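PDB 5GIV: carboxypeptidase 1 from Deinococcus radiodurans str. R1, which probably releases amino acids one by one from the C-terminus of peptides with broad specificity, as a zinc-dependent metallocarboxypeptidase of the M32 family. Local coordinates for residues G129-V132 / P133-E136; G204-Q207 / E208-L211; T363-E366 / L367-M371. One frame throughout, in Å; residues are numbered along the deposited sequence.

Contact 1 of 3, residues G129-V132 / P133-E136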
# COMPACT_ATOMS: atom_id res chain seq x y z
N GLY A 129 12.74 -23.87 23.40
CA GLY A 129 12.37 -25.27 23.25
C GLY A 129 11.26 -25.48 22.24
O GLY A 129 11.22 -26.51 21.56
N ARG A 130 10.35 -24.51 22.11
CA ARG A 130 9.30 -24.64 21.11
C ARG A 130 9.84 -24.53 19.69
O ARG A 130 9.33 -25.20 18.78
CB ARG A 130 8.21 -23.59 21.35
CG ARG A 130 7.12 -23.54 20.29
CD ARG A 130 6.16 -22.40 20.60
NE ARG A 130 5.13 -22.20 19.59
CZ ARG A 130 4.26 -21.18 19.60
NH1 ARG A 130 4.32 -20.27 20.58
NH2 ARG A 130 3.36 -21.06 18.64
N MET A 131 10.87 -23.70 19.47
CA MET A 131 11.38 -23.51 18.13
C MET A 131 12.33 -24.62 17.68
O MET A 131 12.59 -24.75 16.48
CB MET A 131 12.11 -22.16 18.03
CG MET A 131 11.24 -20.98 18.40
SD MET A 131 9.63 -21.00 17.60
CE MET A 131 10.07 -21.08 15.86
N VAL A 132 12.85 -25.43 18.61
CA VAL A 132 13.82 -26.46 18.24
C VAL A 132 13.31 -27.34 17.10
O VAL A 132 14.04 -27.51 16.11
CB VAL A 132 14.24 -27.27 19.47
CG1 VAL A 132 15.02 -28.50 19.04
CG2 VAL A 132 15.08 -26.42 20.41
N PRO A 133 12.11 -27.92 17.17
CA PRO A 133 11.63 -28.70 16.01
C PRO A 133 11.54 -27.91 14.71
O PRO A 133 11.88 -28.45 13.66
CB PRO A 133 10.25 -29.20 16.48
CG PRO A 133 9.89 -28.33 17.64
CD PRO A 133 11.18 -27.97 18.30
N TYR A 134 11.09 -26.65 14.76
CA TYR A 134 11.07 -25.84 13.54
C TYR A 134 12.47 -25.66 12.96
O TYR A 134 12.66 -25.75 11.74
CB TYR A 134 10.45 -24.47 13.82
CG TYR A 134 8.96 -24.46 14.05
CD1 TYR A 134 8.08 -24.33 12.99
CD2 TYR A 134 8.43 -24.57 15.33
CE1 TYR A 134 6.71 -24.30 13.20
CE2 TYR A 134 7.07 -24.56 15.55
CZ TYR A 134 6.21 -24.42 14.48
OH TYR A 134 4.84 -24.40 14.68
N LEU A 135 13.46 -25.41 13.82
CA LEU A 135 14.81 -25.23 13.32
C LEU A 135 15.37 -26.54 12.78
O LEU A 135 16.13 -26.54 11.80
CB LEU A 135 15.71 -24.69 14.43
CG LEU A 135 15.51 -23.25 14.91
CD1 LEU A 135 16.22 -23.03 16.24
CD2 LEU A 135 16.00 -22.24 13.86
N GLU A 136 15.01 -27.67 13.39
CA GLU A 136 15.49 -28.96 12.90
C GLU A 136 14.96 -29.24 11.50
O GLU A 136 15.71 -29.66 10.61
CB GLU A 136 15.10 -30.06 13.89
CG GLU A 136 16.07 -30.10 15.06
CD GLU A 136 15.63 -31.03 16.18
OE1 GLU A 136 14.45 -31.48 16.18
OE2 GLU A 136 16.48 -31.32 17.05
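M131 and Y134, three residues apart on helix 128-147, meet obliquely, the methyl of M131 against the CB-CG-CD2 side of the tyrosine: M131 CE lies 3.9 Å from Y134 CD2. The thioether belongs to the same Met-aromatic contact, with SD 5.2 Å from the centre of the Y134 ring and 43° off its normal. The shape of the methionine makes this possible: CG sits beside the backbone N (chi1 -57°), and two bends, at chi2 and chi3, bring the methyl back to the tyrosine although CB sets out away from it. A second neighbour of the ring is a backbone atom: the carbonyl O of R130 lies in the plane of the ring at its edge, 3.6 Å from Y134 CD2. Replacing Y134 by alanine would probably leave the M131 methyl without its aromatic partner and strip the R130 carbonyl of the ring edge beside it.

P133 interrupts the backbone ladder. Its nitrogen carries no hydrogen, so the helix is kinked here, and the ring CD, bound to the nitrogen where the hydrogen would be, lies 3.3 Å from CB of the preceding V132. The i to i+4 ladder is seen again from L135, whose N bonds to M131 O (2.9 Å), and E136 N bonds to V132 O. One turn apart, the V132 and E136 side chains run at a slant to each other, V132 CG1 3.7 Å from E136 OE2.

Beyond this turn, Y134 and M131 rest on helix 102-122, the tyrosine on S115 and A118 and the methionine on A122. R130 reaches the same helix, where its NH2 forms a salt bridge with E121, whereas L135 turns to the loop residues V378 and Y411.

Contact 2 of 3, residues G204-Q207 / E208-L211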
# COMPACT_ATOMS: atom_id res chain seq x y z
N GLY A 204 14.81 13.74 25.28
CA GLY A 204 13.50 13.74 24.66
C GLY A 204 13.46 14.46 23.33
O GLY A 204 13.56 15.69 23.29
N PHE A 205 13.33 13.71 22.23
CA PHE A 205 13.33 14.26 20.88
C PHE A 205 12.02 13.87 20.20
O PHE A 205 11.79 12.69 19.93
CB PHE A 205 14.54 13.75 20.10
CG PHE A 205 15.86 14.30 20.59
CD1 PHE A 205 16.31 14.02 21.87
CD2 PHE A 205 16.66 15.06 19.75
CE1 PHE A 205 17.53 14.51 22.32
CE2 PHE A 205 17.89 15.55 20.19
CZ PHE A 205 18.32 15.27 21.48
N ALA A 206 11.17 14.86 19.93
CA ALA A 206 9.84 14.58 19.39
C ALA A 206 9.93 13.79 18.09
O ALA A 206 10.70 14.14 17.18
CB ALA A 206 9.08 15.88 19.17
N GLN A 207 9.08 12.76 17.97
CA GLN A 207 9.14 11.85 16.84
C GLN A 207 8.99 12.59 15.51
O GLN A 207 9.70 12.29 14.54
CB GLN A 207 8.05 10.79 16.98
CG GLN A 207 7.64 10.15 15.66
CD GLN A 207 6.70 8.97 15.85
OE1 GLN A 207 6.95 8.08 16.67
NE2 GLN A 207 5.61 8.95 15.08
N GLU A 208 8.06 13.55 15.44
CA GLU A 208 7.80 14.23 14.17
C GLU A 208 9.02 15.03 13.70
O GLU A 208 9.33 15.05 12.51
CB GLU A 208 6.58 15.14 14.31
CG GLU A 208 6.12 15.75 13.00
CD GLU A 208 4.89 16.62 13.13
OE1 GLU A 208 4.38 16.79 14.27
OE2 GLU A 208 4.42 17.15 12.09
N ARG A 209 9.72 15.68 14.62
CA ARG A 209 10.92 16.41 14.23
C ARG A 209 12.03 15.48 13.75
O ARG A 209 12.73 15.80 12.79
CB ARG A 209 11.43 17.27 15.37
CG ARG A 209 10.67 18.54 15.55
CD ARG A 209 11.09 19.26 16.80
NE ARG A 209 10.48 20.58 16.79
CZ ARG A 209 9.35 20.88 17.40
NH1 ARG A 209 8.68 19.94 18.08
NH2 ARG A 209 8.87 22.12 17.31
N GLN A 210 12.18 14.32 14.39
CA GLN A 210 13.20 13.37 13.96
C GLN A 210 12.97 12.96 12.51
O GLN A 210 13.90 12.99 11.70
CB GLN A 210 13.21 12.14 14.87
CG GLN A 210 13.73 12.37 16.27
CD GLN A 210 13.99 11.05 16.98
OE1 GLN A 210 14.59 10.13 16.41
NE2 GLN A 210 13.54 10.94 18.22
N LEU A 211 11.74 12.61 12.16
CA LEU A 211 11.47 12.21 10.79
C LEU A 211 11.74 13.36 9.83
O LEU A 211 12.34 13.17 8.76
CB LEU A 211 10.02 11.73 10.65
CG LEU A 211 9.73 10.42 11.37
CD1 LEU A 211 8.23 10.11 11.40
CD2 LEU A 211 10.52 9.31 10.68
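At the edge of the R209 guanidinium, near its plane, lies the methyl of A206, the N-cap residue of helix 207-221; A206 CB and R209 NH1 are a loose 4.2 Å apart. The other flat group, the Q210 amide, donates within its own plane to the carbonyl of F205, while the F205 ring leads away to meet that of F324 at about 50°.

This is a helix start in which a side chain of the first turn reaches back to the incoming loop. Q210 carries CG beside its backbone N (chi1 -71°) and then runs extended, which brings its amide to the loop. NE2 also donates to K253 O, so the buried nitrogen is gripped by two carbonyls and the rotation of the amide is largely fixed. Main-chain bonds begin the helix proper: Q210 N to A206 O and L211 N to Q207 O, both 3.2 Å. E254 accepts from Q207 N, and Q207 and L211 both touch L232 of strand 230-232.

The Q210 NE2 to F205 O bond measures 3.0 Å, and its donor stands 43° out of the carbonyl plane.

Contact 3 of 3, residues T363-E366 / L367-M371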
# COMPACT_ATOMS: atom_id res chain seq x y z
N THR A 363 29.98 -14.80 14.88
CA THR A 363 29.29 -15.75 15.76
C THR A 363 28.26 -16.57 14.99
O THR A 363 28.28 -17.80 15.03
CB THR A 363 28.63 -15.00 16.91
OG1 THR A 363 29.63 -14.31 17.66
CG2 THR A 363 27.87 -15.97 17.82
N ARG A 364 27.36 -15.89 14.28
CA ARG A 364 26.28 -16.59 13.58
C ARG A 364 26.82 -17.48 12.46
O ARG A 364 26.39 -18.63 12.32
CB ARG A 364 25.30 -15.57 13.00
CG ARG A 364 24.50 -14.85 14.05
CD ARG A 364 24.15 -13.42 13.63
NE ARG A 364 23.22 -12.81 14.58
CZ ARG A 364 23.55 -12.38 15.79
NH1 ARG A 364 24.80 -12.50 16.23
NH2 ARG A 364 22.63 -11.84 16.58
N PHE A 365 27.78 -16.97 11.68
CA PHE A 365 28.33 -17.75 10.57
C PHE A 365 28.93 -19.06 11.07
O PHE A 365 28.70 -20.13 10.50
CB PHE A 365 29.36 -16.91 9.83
CG PHE A 365 30.01 -17.61 8.66
CD1 PHE A 365 29.40 -17.63 7.43
CD2 PHE A 365 31.25 -18.21 8.80
CE1 PHE A 365 30.00 -18.24 6.35
CE2 PHE A 365 31.86 -18.83 7.72
CZ PHE A 365 31.24 -18.85 6.50
N GLU A 366 29.71 -18.99 12.16
CA GLU A 366 30.37 -20.19 12.66
C GLU A 366 29.37 -21.20 13.21
O GLU A 366 29.59 -22.41 13.09
CB GLU A 366 31.42 -19.81 13.70
CG GLU A 366 32.67 -19.16 13.07
CD GLU A 366 33.71 -18.71 14.08
OE1 GLU A 366 33.45 -18.78 15.31
OE2 GLU A 366 34.79 -18.25 13.64
N LEU A 367 28.26 -20.73 13.79
CA LEU A 367 27.21 -21.64 14.22
C LEU A 367 26.53 -22.28 13.03
O LEU A 367 26.14 -23.46 13.07
CB LEU A 367 26.19 -20.90 15.10
CG LEU A 367 26.68 -20.40 16.46
CD1 LEU A 367 25.71 -19.38 17.05
CD2 LEU A 367 26.88 -21.56 17.44
N GLU A 368 26.35 -21.51 11.95
CA GLU A 368 25.83 -22.09 10.71
C GLU A 368 26.78 -23.16 10.18
O GLU A 368 26.34 -24.23 9.75
CB GLU A 368 25.64 -21.00 9.66
CG GLU A 368 24.49 -20.04 9.90
CD GLU A 368 24.40 -19.00 8.78
OE1 GLU A 368 25.42 -18.76 8.10
OE2 GLU A 368 23.30 -18.43 8.59
N ARG A 369 28.08 -22.88 10.19
CA ARG A 369 29.05 -23.85 9.72
C ARG A 369 28.94 -25.15 10.50
O ARG A 369 28.89 -26.24 9.91
CB ARG A 369 30.47 -23.29 9.81
CG ARG A 369 31.51 -24.15 9.11
CD ARG A 369 32.92 -23.89 9.61
NE ARG A 369 33.45 -22.59 9.22
CZ ARG A 369 33.76 -22.24 7.97
NH1 ARG A 369 33.58 -23.09 6.97
NH2 ARG A 369 34.26 -21.02 7.72
N GLU A 370 28.90 -25.06 11.83
CA GLU A 370 28.79 -26.26 12.66
C GLU A 370 27.48 -27.00 12.42
O GLU A 370 27.47 -28.23 12.35
CB GLU A 370 28.92 -25.90 14.14
CG GLU A 370 30.30 -25.39 14.56
CD GLU A 370 31.42 -26.35 14.16
OE1 GLU A 370 32.36 -25.92 13.46
OE2 GLU A 370 31.35 -27.55 14.55
N MET A 371 26.38 -26.27 12.25
CA MET A 371 25.10 -26.94 12.04
C MET A 371 25.05 -27.59 10.66
O MET A 371 24.57 -28.72 10.52
CB MET A 371 23.94 -25.97 12.21
CG MET A 371 23.62 -25.61 13.66
SD MET A 371 22.14 -24.58 13.82
CE MET A 371 22.78 -22.96 13.42
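Two turns of helix 357-372 carry this buried contact, in which an i to i+4 pair, F365 and R369, brings a cationic group to the rim of an aromatic ring. R369 NH2 lies near the ring plane, 3.2 Å from F365 CE2, and the guanidinium is turned almost perpendicular to the ring, the planes 85° apart. Because the nitrogen comes in at the edge, the pair lacks the geometry of a cation-pi stack. The phenylalanine holds CG opposite its backbone N (chi1 180°), while the arginine folds at chi3 (-70°), and that bend brings its end round to the ring.

E368 crosses F365 at about a right angle, its OE1 4.2 Å from F365 CD1. Its carboxylate is held chiefly by partners from another part of the chain: OE2 accepts from S418 OG and W410 NE1, so one buried oxygen has two donors. On another side of the helix T363 and L367 lie alongside each other and point the same way. They pack on helix 381-393, L367 against A384 and W385, whereas F365 turns to L156 and I160 of helix 155-163 and meets F176 edge-to-face.

R364 forms a salt bridge with D407, which probably balances its buried charge, and makes a cation-pi contact with F419. Four consecutive i to i+4 bonds, L367 N to E370 N, join 363-366 to 367-371, and M371 N to L367 O continues the series. The shortest joins R369 N to F365 O, 2.8 Å, with the donor in the carbonyl plane.

How the contacts relate
All three contacts are local, each formed within one continuous run of chain, yet they sit at very different places in this largely helical fold. Contacts 1 and 3 are neighbours on the same side of the chain's centre: their centres are about 17 Å apart and their nearest atoms about 6 Å, without touching. Contact 2 stands apart, its centre about 40 Å from that of contact 1 and 39 Å from that of contact 3. Relative to the zinc site of H266, H270 and E296, contact 3 approaches through R364, whose side chain is about 14 Å from the metal. In contact 2 the side chain of L211 is about 11 Å from that of E267, the predicted proton donor/acceptor, whereas contact 1 lies away from these residues.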